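Local coordinates for protein DNA-binding transcriptional repressor YiaJ (Escherichia coli, PDB 1YSQ) that represses transcription of the yiaKLMNOPQRS operon, which may be involved in 2,3-diketo-L-gulonate utilization, and is represented here by its IclR-type C-terminal domain, at residues 20-25 against 46-51; 26-31 against 149-154; 33-38 against 59-64; 119-124 against 131-136; 73-78 against 112-117. One frame throughout, in Å; residues are numbered along the deposited sequence.

Contact 1: 20-25 against 46-51; sequences ALNIAT and EPTTGM. With PO4 (phosphate ion), chain C.
Asn22 and Ile23, in the last turns of helix 8-25, pass Pro47 and Thr48 of an irregular loop, with the CA atoms of Asn22 and Pro47 6.9 Å apart. The contact is one of helix end with loop, at the margin of the GAF-like C-terminal domain of the IclR family. Between these two segments side chains and a water do the joining, while Thr48 and Gly50 bond through their backbones to Gly26, just past the helix. Asn22 has CG trans to its own backbone N (chi1 176°), which carries the amide out toward the loop. There ND2 donates to Glu46 O at 3.0 Å in a bent bond, 146° at the hydrogen, coming from above the plane of that carbonyl. ND2 is bonded to Glu27 O as well, so one short amide ties the loop to Glu27, just after the helix; asparagine suits the place because its nitrogen can donate twice. Thr48 lays its methyl against the oxygen end of this amide, CG2 being 3.8 Å from Asn22 OD1. The same methyl meets Ile23 CD1 at 4.1 Å. The hydroxyl of Thr48, its other branch, reaches a water 2.6 Å from OG1, which donates in turn to Ile23 O. Threonine thus serves both an apolar and a polar neighbour. Thr25 folds OG1 back onto Leu21 O, and OG1 is also hydrogen-bonded with Glu27 N. At the far end of the loop, Met51 N donates at 2.9 Å to O1 of a phosphate ion, which, like the others bound here, probably comes from the crystallisation liquor.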
# COMPACT_ATOMS: atom_id res chain seq x y z
N ALA A 20 9.17 -0.62 -14.11
CA ALA A 20 10.23 -1.60 -13.89
C ALA A 20 9.79 -2.71 -12.94
O ALA A 20 10.03 -3.89 -13.20
CB ALA A 20 11.50 -0.91 -13.36
N LEU A 21 9.16 -2.34 -11.83
CA LEU A 21 8.73 -3.33 -10.84
C LEU A 21 7.61 -4.21 -11.40
O LEU A 21 7.56 -5.42 -11.14
CB LEU A 21 8.31 -2.65 -9.54
CG LEU A 21 7.77 -3.51 -8.40
CD1 LEU A 21 8.88 -4.40 -7.81
CD2 LEU A 21 7.17 -2.60 -7.33
N ASN A 22 6.71 -3.59 -12.16
CA ASN A 22 5.63 -4.29 -12.86
C ASN A 22 6.21 -5.37 -13.79
O ASN A 22 5.76 -6.52 -13.78
CB ASN A 22 4.79 -3.24 -13.62
CG ASN A 22 3.68 -3.85 -14.48
OD1 ASN A 22 3.60 -3.53 -15.66
ND2 ASN A 22 2.80 -4.66 -13.88
N ILE A 23 7.21 -5.00 -14.59
CA ILE A 23 7.87 -5.97 -15.48
C ILE A 23 8.61 -7.06 -14.70
O ILE A 23 8.51 -8.24 -15.04
CB ILE A 23 8.84 -5.24 -16.48
CG1 ILE A 23 8.08 -4.23 -17.36
CG2 ILE A 23 9.66 -6.26 -17.33
CD1 ILE A 23 6.90 -4.81 -18.14
N ALA A 24 9.33 -6.66 -13.65
CA ALA A 24 10.13 -7.62 -12.88
C ALA A 24 9.29 -8.67 -12.17
O ALA A 24 9.62 -9.86 -12.21
CB ALA A 24 11.01 -6.87 -11.88
N THR A 25 8.18 -8.25 -11.55
CA THR A 25 7.32 -9.19 -10.81
C THR A 25 6.19 -9.81 -11.64
O THR A 25 5.65 -10.85 -11.26
CB THR A 25 6.68 -8.50 -9.59
OG1 THR A 25 5.79 -7.45 -10.05
CG2 THR A 25 7.76 -7.80 -8.73
N GLU A 46 -1.69 -2.75 -14.43
CA GLU A 46 -2.24 -4.09 -14.45
C GLU A 46 -1.11 -5.12 -14.55
O GLU A 46 -0.02 -4.78 -14.99
CB GLU A 46 -3.21 -4.23 -15.64
CG GLU A 46 -4.50 -3.41 -15.50
CD GLU A 46 -5.31 -3.74 -14.25
OE1 GLU A 46 -5.32 -4.91 -13.82
OE2 GLU A 46 -5.96 -2.83 -13.69
N PRO A 47 -1.36 -6.37 -14.14
CA PRO A 47 -0.32 -7.41 -14.22
C PRO A 47 0.06 -7.70 -15.69
O PRO A 47 -0.74 -7.43 -16.60
CB PRO A 47 -0.99 -8.63 -13.58
CG PRO A 47 -2.48 -8.40 -13.79
CD PRO A 47 -2.63 -6.90 -13.59
N THR A 48 1.27 -8.22 -15.90
CA THR A 48 1.67 -8.69 -17.22
C THR A 48 1.41 -10.18 -17.27
O THR A 48 0.38 -10.61 -17.79
CB THR A 48 3.15 -8.37 -17.55
OG1 THR A 48 3.99 -8.85 -16.49
CG2 THR A 48 3.40 -6.87 -17.54
N THR A 49 2.31 -10.97 -16.70
CA THR A 49 2.15 -12.42 -16.68
C THR A 49 1.30 -12.86 -15.50
O THR A 49 0.75 -13.97 -15.51
CB THR A 49 3.50 -13.13 -16.66
OG1 THR A 49 4.29 -12.60 -15.59
CG2 THR A 49 4.31 -12.78 -17.92
N GLY A 50 1.18 -12.00 -14.48
CA GLY A 50 0.32 -12.30 -13.34
C GLY A 50 -1.12 -12.43 -13.78
O GLY A 50 -1.56 -11.74 -14.71
N MET A 51 -1.86 -13.30 -13.12
CA MET A 51 -3.25 -13.55 -13.48
C MET A 51 -4.32 -12.89 -12.59
O MET A 51 -5.48 -12.77 -13.01
CB MET A 51 -3.50 -15.05 -13.60
CG MET A 51 -2.48 -15.70 -14.53
SD MET A 51 -3.05 -15.66 -16.21
CE MET A 51 -3.77 -17.13 -16.06
P PO4 C . -0.86 -13.96 -9.77
O1 PO4 C . -1.49 -14.90 -10.76
O2 PO4 C . -1.39 -14.26 -8.40
O3 PO4 C . 0.62 -14.12 -9.89
O4 PO4 C . -1.20 -12.52 -10.11
O HOH W 1 6.59 -9.26 -16.75

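Contact 2: 26-31 against 149-154; sequences GETINF and SISLST. With PO4 (phosphate ion), chain C; PO4 (phosphate ion), chain B.
Glu27 leads strand 28-35 into antiparallel pairing with strand 146-153, inside the sheet of the GAF-like domain. Its CB rests on Ile150 CG2 at 3.6 Å, and a bend at chi2 (-65°) brings the carboxylate over Leu152 CB. Both Glu27 oxygens then lie against a phosphate ion, OE2 being 2.5 Å from its O3; such closeness suggests that one of the acid groups probably holds a proton. Ser153 binds the same ion through its backbone N and OG. Next, Thr28 O accepts from Ser151 N, while a water links Thr28 N to Ser151 O. Ile29 runs next to Ile150 in a non-hydrogen-bonded pair, CD1 to CG1 3.8 Å, both branched chains suiting a strand and the apolar face covered by helix 8-25, where Ile29 meets Leu18 and Leu21. Asn30 and Ser149 form a hydrogen-bonded pair, with Asn30 N donating to Ser149 O at 2.9 Å and Ser149 N donating back to Asn30 O. On this polar face the small serines let the Asn30 amide come close: Ser151 OG donates to Asn30 OD1 in the carbonyl plane, on a lone pair. Ser149 OG lies 2.9 Å from Asn30 OD1 and 2.9 Å from O3 of a second phosphate.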
# COMPACT_ATOMS: atom_id res chain seq x y z
N GLY A 26 5.78 -9.13 -12.71
CA GLY A 26 4.61 -9.56 -13.47
C GLY A 26 3.26 -9.19 -12.85
O GLY A 26 2.20 -9.49 -13.40
N GLU A 27 3.29 -8.54 -11.69
CA GLU A 27 2.09 -8.32 -10.87
C GLU A 27 1.56 -6.89 -10.94
O GLU A 27 2.27 -5.98 -11.37
CB GLU A 27 2.40 -8.62 -9.39
CG GLU A 27 2.92 -10.03 -9.09
CD GLU A 27 1.89 -11.12 -9.38
OE1 GLU A 27 0.76 -10.81 -9.80
OE2 GLU A 27 2.23 -12.32 -9.18
N THR A 28 0.33 -6.71 -10.46
CA THR A 28 -0.30 -5.40 -10.26
C THR A 28 0.55 -4.49 -9.39
O THR A 28 0.93 -4.90 -8.26
CB THR A 28 -1.64 -5.58 -9.54
OG1 THR A 28 -2.54 -6.37 -10.34
CG2 THR A 28 -2.36 -4.19 -9.35
N ILE A 29 0.83 -3.28 -9.87
CA ILE A 29 1.55 -2.29 -9.08
C ILE A 29 0.61 -1.13 -8.79
O ILE A 29 0.02 -0.58 -9.72
CB ILE A 29 2.85 -1.79 -9.80
CG1 ILE A 29 3.75 -2.96 -10.24
CG2 ILE A 29 3.62 -0.76 -8.93
CD1 ILE A 29 4.15 -3.98 -9.17
N ASN A 30 0.47 -0.78 -7.51
CA ASN A 30 -0.39 0.32 -7.06
C ASN A 30 0.48 1.41 -6.45
O ASN A 30 1.46 1.12 -5.77
CB ASN A 30 -1.35 -0.14 -5.95
CG ASN A 30 -2.07 -1.43 -6.30
OD1 ASN A 30 -1.79 -2.50 -5.74
ND2 ASN A 30 -2.99 -1.34 -7.23
N PHE A 31 0.08 2.65 -6.68
CA PHE A 31 0.80 3.79 -6.11
C PHE A 31 -0.23 4.80 -5.62
O PHE A 31 -1.06 5.28 -6.39
CB PHE A 31 1.70 4.41 -7.18
CG PHE A 31 2.59 5.51 -6.67
CD1 PHE A 31 3.55 5.27 -5.69
CD2 PHE A 31 2.50 6.79 -7.21
CE1 PHE A 31 4.39 6.30 -5.22
CE2 PHE A 31 3.35 7.82 -6.74
CZ PHE A 31 4.28 7.57 -5.75
N SER A 149 2.31 -0.55 -3.56
CA SER A 149 1.95 -1.92 -3.21
C SER A 149 1.93 -2.86 -4.40
O SER A 149 1.83 -2.42 -5.55
CB SER A 149 0.62 -1.94 -2.43
OG SER A 149 -0.50 -1.76 -3.29
N ILE A 150 2.08 -4.16 -4.12
CA ILE A 150 1.93 -5.20 -5.13
C ILE A 150 0.70 -6.03 -4.75
O ILE A 150 0.61 -6.47 -3.61
CB ILE A 150 3.18 -6.13 -5.17
CG1 ILE A 150 4.44 -5.36 -5.60
CG2 ILE A 150 2.91 -7.34 -6.09
CD1 ILE A 150 5.78 -6.18 -5.50
N SER A 151 -0.23 -6.24 -5.70
CA SER A 151 -1.37 -7.13 -5.43
C SER A 151 -1.16 -8.41 -6.21
O SER A 151 -0.66 -8.38 -7.34
CB SER A 151 -2.72 -6.51 -5.87
OG SER A 151 -2.86 -5.15 -5.48
N LEU A 152 -1.55 -9.53 -5.60
CA LEU A 152 -1.43 -10.83 -6.23
C LEU A 152 -2.33 -11.82 -5.50
O LEU A 152 -2.83 -11.51 -4.42
CB LEU A 152 0.04 -11.31 -6.23
CG LEU A 152 0.70 -11.74 -4.92
CD1 LEU A 152 2.01 -12.47 -5.23
CD2 LEU A 152 0.95 -10.58 -3.97
N SER A 153 -2.54 -13.00 -6.09
CA SER A 153 -3.32 -14.04 -5.42
C SER A 153 -2.59 -14.54 -4.18
O SER A 153 -1.35 -14.67 -4.16
CB SER A 153 -3.62 -15.21 -6.36
OG SER A 153 -2.42 -15.87 -6.74
N THR A 154 -3.36 -14.84 -3.13
CA THR A 154 -2.81 -15.38 -1.90
C THR A 154 -2.04 -16.67 -2.20
O THR A 154 -0.97 -16.92 -1.64
CB THR A 154 -3.95 -15.69 -0.94
OG1 THR A 154 -4.73 -14.50 -0.76
CG2 THR A 154 -3.40 -16.03 0.45
P PO4 C . -0.86 -13.96 -9.77
O1 PO4 C . -1.49 -14.90 -10.76
O2 PO4 C . -1.39 -14.26 -8.40
O3 PO4 C . 0.62 -14.12 -9.89
O4 PO4 C . -1.20 -12.52 -10.11
P PO4 B . -3.69 -1.73 -0.91
O1 PO4 B . -4.19 -2.90 -0.04
O2 PO4 B . -2.68 -0.89 -0.19
O3 PO4 B . -3.11 -2.21 -2.23
O4 PO4 B . -4.91 -0.88 -1.20
O HOH W 2 -1.70 -9.02 -10.02

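Contact 3: 33-38 against 59-64; sequences SREDDH and GQHMPL. With PO4 (phosphate ion), chain D.
His38 and His61 stack with their rings offset, 4.4 Å between centroids and only 17° between planes, beside the type II' turn from Glu35 to His38 that closes the beta hairpin of strands 28-35 and 38-45. Starting from His38 CB, the first atom lies 3.3 Å from Met62 O, close to the strand backbone that His38 meets through its non-hydrogen-bonded pair with Pro63. With chi1 at 48°, CG sits between the backbone N and the carbonyl carbon, which sets the ring alongside that of His61. Of the ring atoms CD2 comes nearest to His61, 3.4 Å from its ND1, and lies over one face of that ring. Both nitrogens donate to acceptors lying in the plane of the His38 ring: ND1 to Asp37 OD1, which is met from above its carboxylate plane, and NE2 at a short 2.5 Å to the anti lone pair of Glu35 OE1. Two acids gripping two N-H groups would fix the rotation of the ring and probably stabilise a protonated imidazole. Leu64 packs against the backbone of the turn: CG touches Asp37 O at 3.5 Å, CD2 packs on the His38 backbone, and CD1 lies 3.5 Å from Arg34 NH2. That guanidinium is tied back to the turn, its NE donating to Asp36 O on an in-plane lone pair at 2.8 Å. The contact thus joins the hairpin turn to the outer strand 61-63, while helix 79-88 covers it through Tyr81 and Tyr85, and Leu64 reaches Met74 of helix 68-75.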
# COMPACT_ATOMS: atom_id res chain seq x y z
N SER A 33 -1.37 8.19 -2.79
CA SER A 33 -1.04 9.29 -1.89
C SER A 33 -2.00 9.20 -0.72
O SER A 33 -3.01 8.48 -0.78
CB SER A 33 -1.20 10.65 -2.60
OG SER A 33 -2.55 10.82 -3.03
N ARG A 34 -1.67 9.87 0.38
CA ARG A 34 -2.59 9.99 1.49
C ARG A 34 -3.44 11.25 1.36
O ARG A 34 -2.93 12.32 1.09
CB ARG A 34 -1.85 10.00 2.83
CG ARG A 34 -2.78 9.69 4.00
CD ARG A 34 -2.30 10.18 5.34
NE ARG A 34 -3.30 9.88 6.35
CZ ARG A 34 -3.04 9.60 7.62
NH1 ARG A 34 -1.79 9.57 8.07
NH2 ARG A 34 -4.04 9.33 8.45
N GLU A 35 -4.75 11.10 1.56
CA GLU A 35 -5.61 12.27 1.70
C GLU A 35 -6.39 12.12 3.00
O GLU A 35 -7.55 11.68 2.99
CB GLU A 35 -6.54 12.40 0.50
CG GLU A 35 -7.48 13.59 0.53
CD GLU A 35 -8.22 13.75 -0.79
OE1 GLU A 35 -9.21 13.02 -1.03
OE2 GLU A 35 -7.78 14.59 -1.59
N ASP A 36 -5.74 12.44 4.12
CA ASP A 36 -6.37 12.31 5.44
C ASP A 36 -6.85 10.87 5.76
O ASP A 36 -6.03 9.99 6.03
CB ASP A 36 -7.50 13.34 5.56
CG ASP A 36 -8.04 13.48 6.97
OD1 ASP A 36 -7.52 12.83 7.92
OD2 ASP A 36 -9.02 14.22 7.21
N ASP A 37 -8.17 10.63 5.74
CA ASP A 37 -8.76 9.36 6.16
C ASP A 37 -8.96 8.30 5.06
O ASP A 37 -9.68 7.32 5.26
CB ASP A 37 -10.08 9.61 6.92
CG ASP A 37 -11.21 10.06 6.01
OD1 ASP A 37 -10.93 10.64 4.94
OD2 ASP A 37 -12.41 9.86 6.29
N HIS A 38 -8.30 8.50 3.92
CA HIS A 38 -8.28 7.53 2.83
C HIS A 38 -6.95 7.60 2.07
O HIS A 38 -6.25 8.62 2.11
CB HIS A 38 -9.48 7.72 1.87
CG HIS A 38 -9.68 9.13 1.45
ND1 HIS A 38 -10.18 10.10 2.30
CD2 HIS A 38 -9.42 9.76 0.28
CE1 HIS A 38 -10.21 11.26 1.68
NE2 HIS A 38 -9.77 11.08 0.45
N GLY A 59 -7.92 6.96 -9.17
CA GLY A 59 -8.91 7.86 -8.62
C GLY A 59 -9.70 7.22 -7.49
O GLY A 59 -10.43 7.91 -6.76
N GLN A 60 -9.54 5.91 -7.29
CA GLN A 60 -10.24 5.23 -6.21
C GLN A 60 -9.80 5.78 -4.83
O GLN A 60 -8.61 6.04 -4.62
CB GLN A 60 -9.98 3.73 -6.25
CG GLN A 60 -10.77 2.92 -5.22
CD GLN A 60 -10.55 1.43 -5.40
OE1 GLN A 60 -9.50 1.02 -5.87
NE2 GLN A 60 -11.54 0.63 -5.02
N HIS A 61 -10.76 5.91 -3.91
CA HIS A 61 -10.47 6.22 -2.51
C HIS A 61 -10.58 4.95 -1.69
O HIS A 61 -11.61 4.29 -1.67
CB HIS A 61 -11.44 7.27 -1.96
CG HIS A 61 -11.28 8.63 -2.56
ND1 HIS A 61 -11.87 9.75 -2.02
CD2 HIS A 61 -10.58 9.06 -3.64
CE1 HIS A 61 -11.56 10.81 -2.74
NE2 HIS A 61 -10.76 10.42 -3.72
N MET A 62 -9.47 4.62 -1.03
CA MET A 62 -9.32 3.37 -0.35
C MET A 62 -9.35 3.68 1.21
O MET A 62 -8.58 4.53 1.67
CB MET A 62 -8.02 2.70 -0.98
CG MET A 62 -7.45 3.23 -2.65
SD MET A 62 -6.32 1.97 -2.92
CE MET A 62 -4.93 2.90 -2.89
N PRO A 63 -10.28 3.10 2.01
CA PRO A 63 -10.29 3.40 3.47
C PRO A 63 -9.00 2.94 4.16
O PRO A 63 -8.43 1.91 3.78
CB PRO A 63 -11.47 2.58 4.01
CG PRO A 63 -12.32 2.24 2.82
CD PRO A 63 -11.34 2.12 1.66
N LEU A 64 -8.54 3.70 5.13
CA LEU A 64 -7.25 3.39 5.77
C LEU A 64 -7.20 2.00 6.42
O LEU A 64 -6.17 1.33 6.35
CB LEU A 64 -6.88 4.46 6.81
CG LEU A 64 -6.67 5.90 6.29
CD1 LEU A 64 -6.23 6.80 7.44
CD2 LEU A 64 -5.70 6.00 5.14
P PO4 D . 1.73 9.95 7.19
O1 PO4 D . 1.29 9.48 5.82
O2 PO4 D . 1.96 8.75 8.10
O3 PO4 D . 2.99 10.78 7.07
O4 PO4 D . 0.59 10.77 7.75
O HOH W 3 -11.44 5.40 5.92

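Contact 4: 119-124 against 131-136; sequences AAMDRE and SCIAVP
Cys132 and Asp122 form the hydrogen-bonded pair near the closed end of a beta hairpin, in which strand 120-123, outermost in this chain's sheet, runs antiparallel to strand 130-137. Asp122 N donates to Cys132 O at 2.9 Å and Cys132 N returns the bond to Asp122 O. The side chains leave on one face, CB to CB 3.8 Å. A chi1 of 165° puts the CG of Asp122 trans to its backbone N, and OD2 passes 3.9 Å from Cys132 SG; the carboxylate's own bonds go to Glu125 N and Asn126 ND2 of the connecting turn, a common use for aspartate. Cysteine, small and weakly polar, fits beside it and Ser151. Ser131, the third well-covered residue, presents CA to Asp122 O in a CA-H...O contact of 3.2 Å, and its hydroxyl is bonded to Thr154 OG1. Further along, Ala120 and Ala134 form a second hydrogen-bonded pair, their size admitting Ile72 of helix 68-75 closely. On the opposite face Met121 extends beside Ile133 in the same direction, and a bend at chi3 sets Met121 CE 4.1 Å from Ile133 CG1.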
# COMPACT_ATOMS: atom_id res chain seq x y z
N ALA A 119 6.85 -2.14 6.57
CA ALA A 119 6.07 -2.88 5.55
C ALA A 119 4.74 -3.33 6.10
O ALA A 119 4.61 -3.60 7.30
CB ALA A 119 6.86 -4.09 5.03
N ALA A 120 3.75 -3.45 5.22
CA ALA A 120 2.44 -3.92 5.58
C ALA A 120 1.94 -4.97 4.59
O ALA A 120 2.41 -5.03 3.46
CB ALA A 120 1.45 -2.75 5.61
N MET A 121 0.98 -5.77 5.03
CA MET A 121 0.31 -6.67 4.11
C MET A 121 -1.19 -6.48 4.20
O MET A 121 -1.71 -6.03 5.23
CB MET A 121 0.67 -8.12 4.43
CG MET A 121 1.98 -8.59 3.77
SD MET A 121 2.19 -10.41 3.97
CE MET A 121 1.90 -10.80 2.70
N ASP A 122 -1.87 -6.78 3.09
CA ASP A 122 -3.28 -7.05 3.15
C ASP A 122 -3.36 -8.57 3.11
O ASP A 122 -3.09 -9.18 2.08
CB ASP A 122 -4.00 -6.41 1.96
CG ASP A 122 -5.42 -6.95 1.77
OD1 ASP A 122 -5.92 -7.66 2.69
OD2 ASP A 122 -6.07 -6.74 0.73
N ARG A 123 -3.71 -9.16 4.25
CA ARG A 123 -3.78 -10.62 4.38
C ARG A 123 -5.23 -11.03 4.21
O ARG A 123 -5.92 -11.38 5.20
CB ARG A 123 -3.23 -11.07 5.75
CG ARG A 123 -1.74 -10.81 5.92
CD ARG A 123 -1.17 -11.15 7.32
NE ARG A 123 0.21 -10.67 7.43
CZ ARG A 123 0.56 -9.45 7.86
NH1 ARG A 123 -0.36 -8.58 8.26
NH2 ARG A 123 1.84 -9.10 7.90
N GLU A 124 -5.70 -10.98 2.96
CA GLU A 124 -7.10 -11.30 2.63
C GLU A 124 -8.12 -10.54 3.50
O GLU A 124 -9.12 -11.11 3.97
CB GLU A 124 -7.34 -12.81 2.72
CG GLU A 124 -6.37 -13.64 1.88
CD GLU A 124 -6.64 -15.13 2.05
OE1 GLU A 124 -6.00 -15.74 2.92
OE2 GLU A 124 -7.51 -15.66 1.34
N SER A 131 -4.20 -10.91 -1.81
CA SER A 131 -3.23 -10.39 -0.84
C SER A 131 -2.47 -9.21 -1.42
O SER A 131 -2.39 -9.07 -2.64
CB SER A 131 -2.25 -11.49 -0.46
OG SER A 131 -2.94 -12.56 0.16
N CYS A 132 -1.90 -8.36 -0.56
CA CYS A 132 -1.03 -7.29 -1.04
C CYS A 132 0.17 -7.12 -0.12
O CYS A 132 0.10 -7.49 1.07
CB CYS A 132 -1.79 -5.95 -1.13
SG CYS A 132 -3.35 -6.15 -2.02
N ILE A 133 1.25 -6.56 -0.66
CA ILE A 133 2.43 -6.16 0.15
C ILE A 133 2.66 -4.69 -0.15
O ILE A 133 2.65 -4.30 -1.32
CB ILE A 133 3.70 -6.96 -0.23
CG1 ILE A 133 3.42 -8.46 -0.28
CG2 ILE A 133 4.86 -6.67 0.76
CD1 ILE A 133 4.45 -9.22 -1.12
N ALA A 134 2.87 -3.87 0.88
CA ALA A 134 2.98 -2.42 0.68
C ALA A 134 4.17 -1.86 1.46
O ALA A 134 4.58 -2.42 2.50
CB ALA A 134 1.68 -1.73 1.10
N VAL A 135 4.74 -0.77 0.95
CA VAL A 135 5.83 -0.05 1.60
C VAL A 135 5.61 1.48 1.53
O VAL A 135 4.94 1.97 0.63
CB VAL A 135 7.22 -0.37 0.95
CG1 VAL A 135 7.64 -1.81 1.22
CG2 VAL A 135 7.23 -0.05 -0.55
N PRO A 136 6.17 2.22 2.49
CA PRO A 136 6.14 3.69 2.45
C PRO A 136 7.12 4.29 1.44
O PRO A 136 8.13 3.66 1.13
CB PRO A 136 6.57 4.07 3.87
CG PRO A 136 7.49 2.91 4.31
CD PRO A 136 6.84 1.70 3.70

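Contact 5: 73-78 against 112-117; sequences YMAFGH and AHIRES
Phe76 and Arg115 cross at about a right angle where the end of helix 68-75 meets helix 104-117, yet their flat ends are nearly parallel, ring and guanidinium planes being 17° apart. The arginine reaches over one face of the ring. Its CG stands trans to the backbone N (chi1 179°) and the chain then bends at chi2, which lays CD against the phenyl face in a CH-pi contact, 3.7 Å from the ring centroid and 15° off the ring normal. Beyond CD the guanidinium continues over the rim, with Arg115 NH1 3.5 Å from Phe76 CE1. A long chain ending in a flat group is well suited to this, since methylene and guanidinium share one aromatic face. Phe138 also meets the ring, in an edge-to-face pair. Ala75 stands next to this pair: its O lies near the plane at the edge of the guanidinium and is 3.4 Å from Arg115 CD. Alanine fits because the backbones come so close here, 5.1 Å between Ala75 CA and Arg115 CA. Its methyl points at Ile114, and Ala75 CB to Ile114 CG2 is a tight 3.4 Å. Ile114 in turn packs on Lys71 and Ile72 of the same helix as Ala75. Dispersion and the pull of a polarised C-H on the ring electrons probably account for most of the contact, while the carbonyl of Ala75, near the helix end, may add a weak electrostatic attraction to the positive group, though no hydrogen bond forms between the two segments.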
# COMPACT_ATOMS: atom_id res chain seq x y z
N TYR A 73 0.12 4.45 6.23
CA TYR A 73 -0.10 5.86 6.59
C TYR A 73 -0.43 6.00 8.07
O TYR A 73 0.14 6.84 8.75
CB TYR A 73 -1.21 6.47 5.74
CG TYR A 73 -0.87 6.54 4.26
CD1 TYR A 73 0.38 6.98 3.83
CD2 TYR A 73 -1.82 6.19 3.29
CE1 TYR A 73 0.70 7.07 2.46
CE2 TYR A 73 -1.51 6.26 1.91
CZ TYR A 73 -0.26 6.71 1.51
OH TYR A 73 0.04 6.80 0.17
N MET A 74 -1.34 5.16 8.58
CA MET A 74 -1.65 5.23 10.02
C MET A 74 -0.46 4.83 10.91
O MET A 74 -0.24 5.43 11.97
CB MET A 74 -2.88 4.39 10.38
CG MET A 74 -4.22 5.04 9.90
SD MET A 74 -5.77 4.37 10.63
CE MET A 74 -5.61 2.79 10.19
N ALA A 75 0.31 3.82 10.48
CA ALA A 75 1.44 3.32 11.27
C ALA A 75 2.50 4.38 11.48
O ALA A 75 3.18 4.40 12.51
CB ALA A 75 2.04 2.07 10.62
N PHE A 76 2.67 5.27 10.50
CA PHE A 76 3.63 6.37 10.61
C PHE A 76 3.04 7.70 11.08
O PHE A 76 3.76 8.71 11.21
CB PHE A 76 4.40 6.50 9.30
CG PHE A 76 5.44 5.44 9.12
CD1 PHE A 76 6.78 5.71 9.42
CD2 PHE A 76 5.08 4.16 8.68
CE1 PHE A 76 7.76 4.71 9.27
CE2 PHE A 76 6.03 3.16 8.53
CZ PHE A 76 7.38 3.43 8.84
N GLY A 77 1.73 7.69 11.35
CA GLY A 77 1.04 8.83 11.93
C GLY A 77 1.03 8.80 13.46
O GLY A 77 1.73 7.99 14.09
N HIS A 78 0.26 9.71 14.05
CA HIS A 78 0.10 9.78 15.50
C HIS A 78 -0.92 8.76 16.01
O HIS A 78 -1.93 8.53 15.33
CB HIS A 78 -0.32 11.20 15.90
CG HIS A 78 -0.05 11.52 17.33
ND1 HIS A 78 -0.91 11.17 18.35
CD2 HIS A 78 1.01 12.13 17.92
CE1 HIS A 78 -0.40 11.57 19.50
NE2 HIS A 78 0.76 12.16 19.27
N ALA A 112 1.92 -1.28 15.13
CA ALA A 112 3.26 -1.36 15.73
C ALA A 112 4.21 -2.20 14.87
O ALA A 112 5.34 -1.79 14.65
CB ALA A 112 3.17 -1.91 17.15
N HIS A 113 3.76 -3.36 14.38
CA HIS A 113 4.58 -4.18 13.49
C HIS A 113 4.94 -3.45 12.21
O HIS A 113 6.08 -3.57 11.73
CB HIS A 113 3.90 -5.52 13.14
CG HIS A 113 3.69 -6.43 14.32
ND1 HIS A 113 4.66 -6.67 15.27
CD2 HIS A 113 2.62 -7.17 14.68
CE1 HIS A 113 4.19 -7.51 16.17
NE2 HIS A 113 2.96 -7.83 15.84
N ILE A 114 3.97 -2.75 11.60
CA ILE A 114 4.25 -1.98 10.37
C ILE A 114 5.26 -0.85 10.60
O ILE A 114 6.17 -0.63 9.79
CB ILE A 114 2.92 -1.40 9.77
CG1 ILE A 114 2.02 -2.55 9.30
CG2 ILE A 114 3.22 -0.46 8.61
CD1 ILE A 114 0.51 -2.15 9.16
N ARG A 115 5.08 -0.10 11.69
CA ARG A 115 5.97 1.01 12.03
C ARG A 115 7.41 0.53 12.26
O ARG A 115 8.39 1.14 11.80
CB ARG A 115 5.44 1.78 13.24
CG ARG A 115 6.32 2.98 13.69
CD ARG A 115 6.53 4.07 12.62
NE ARG A 115 7.47 5.11 13.08
CZ ARG A 115 8.79 5.05 12.95
NH1 ARG A 115 9.35 4.00 12.35
NH2 ARG A 115 9.56 6.04 13.40
N GLU A 116 7.54 -0.61 12.93
CA GLU A 116 8.86 -1.19 13.19
C GLU A 116 9.54 -1.69 11.92
O GLU A 116 10.71 -1.39 11.67
CB GLU A 116 8.72 -2.34 14.21
CG GLU A 116 8.46 -1.85 15.62
CD GLU A 116 7.66 -2.83 16.44
OE1 GLU A 116 7.59 -4.02 16.05
OE2 GLU A 116 7.11 -2.41 17.47
N SER A 117 8.81 -2.47 11.11
CA SER A 117 9.39 -3.13 9.95
C SER A 117 9.41 -2.28 8.68
O SER A 117 10.19 -2.55 7.77
CB SER A 117 8.64 -4.44 9.64
OG SER A 117 7.36 -4.12 9.11

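How the contacts relate
Contacts 2, 3 and 4 belong to one antiparallel sheet. Contact 2 pairs its inner strands 28-35 and 146-153, contact 4, about 9 Å away between centres, pairs strands 130-137 and 120-123, and contact 3 sits at the edge formed by strand 61-63. Contacts 3, 4 and 5 lie in sequence inside the long loop that contact 2 closes, so the sheet brings distant parts of the chain together. Contact 1 adjoins contact 2, sharing a phosphate ion, while contact 5, about 27 Å from contact 1 between centres, packs helices on the opposite side of the chain's centre. There Tyr73 and Met74 touch contact 3, and Ile114 touches Ala119 and Ala120 of contact 4. Together they outline the domain's helix-flanked sheet.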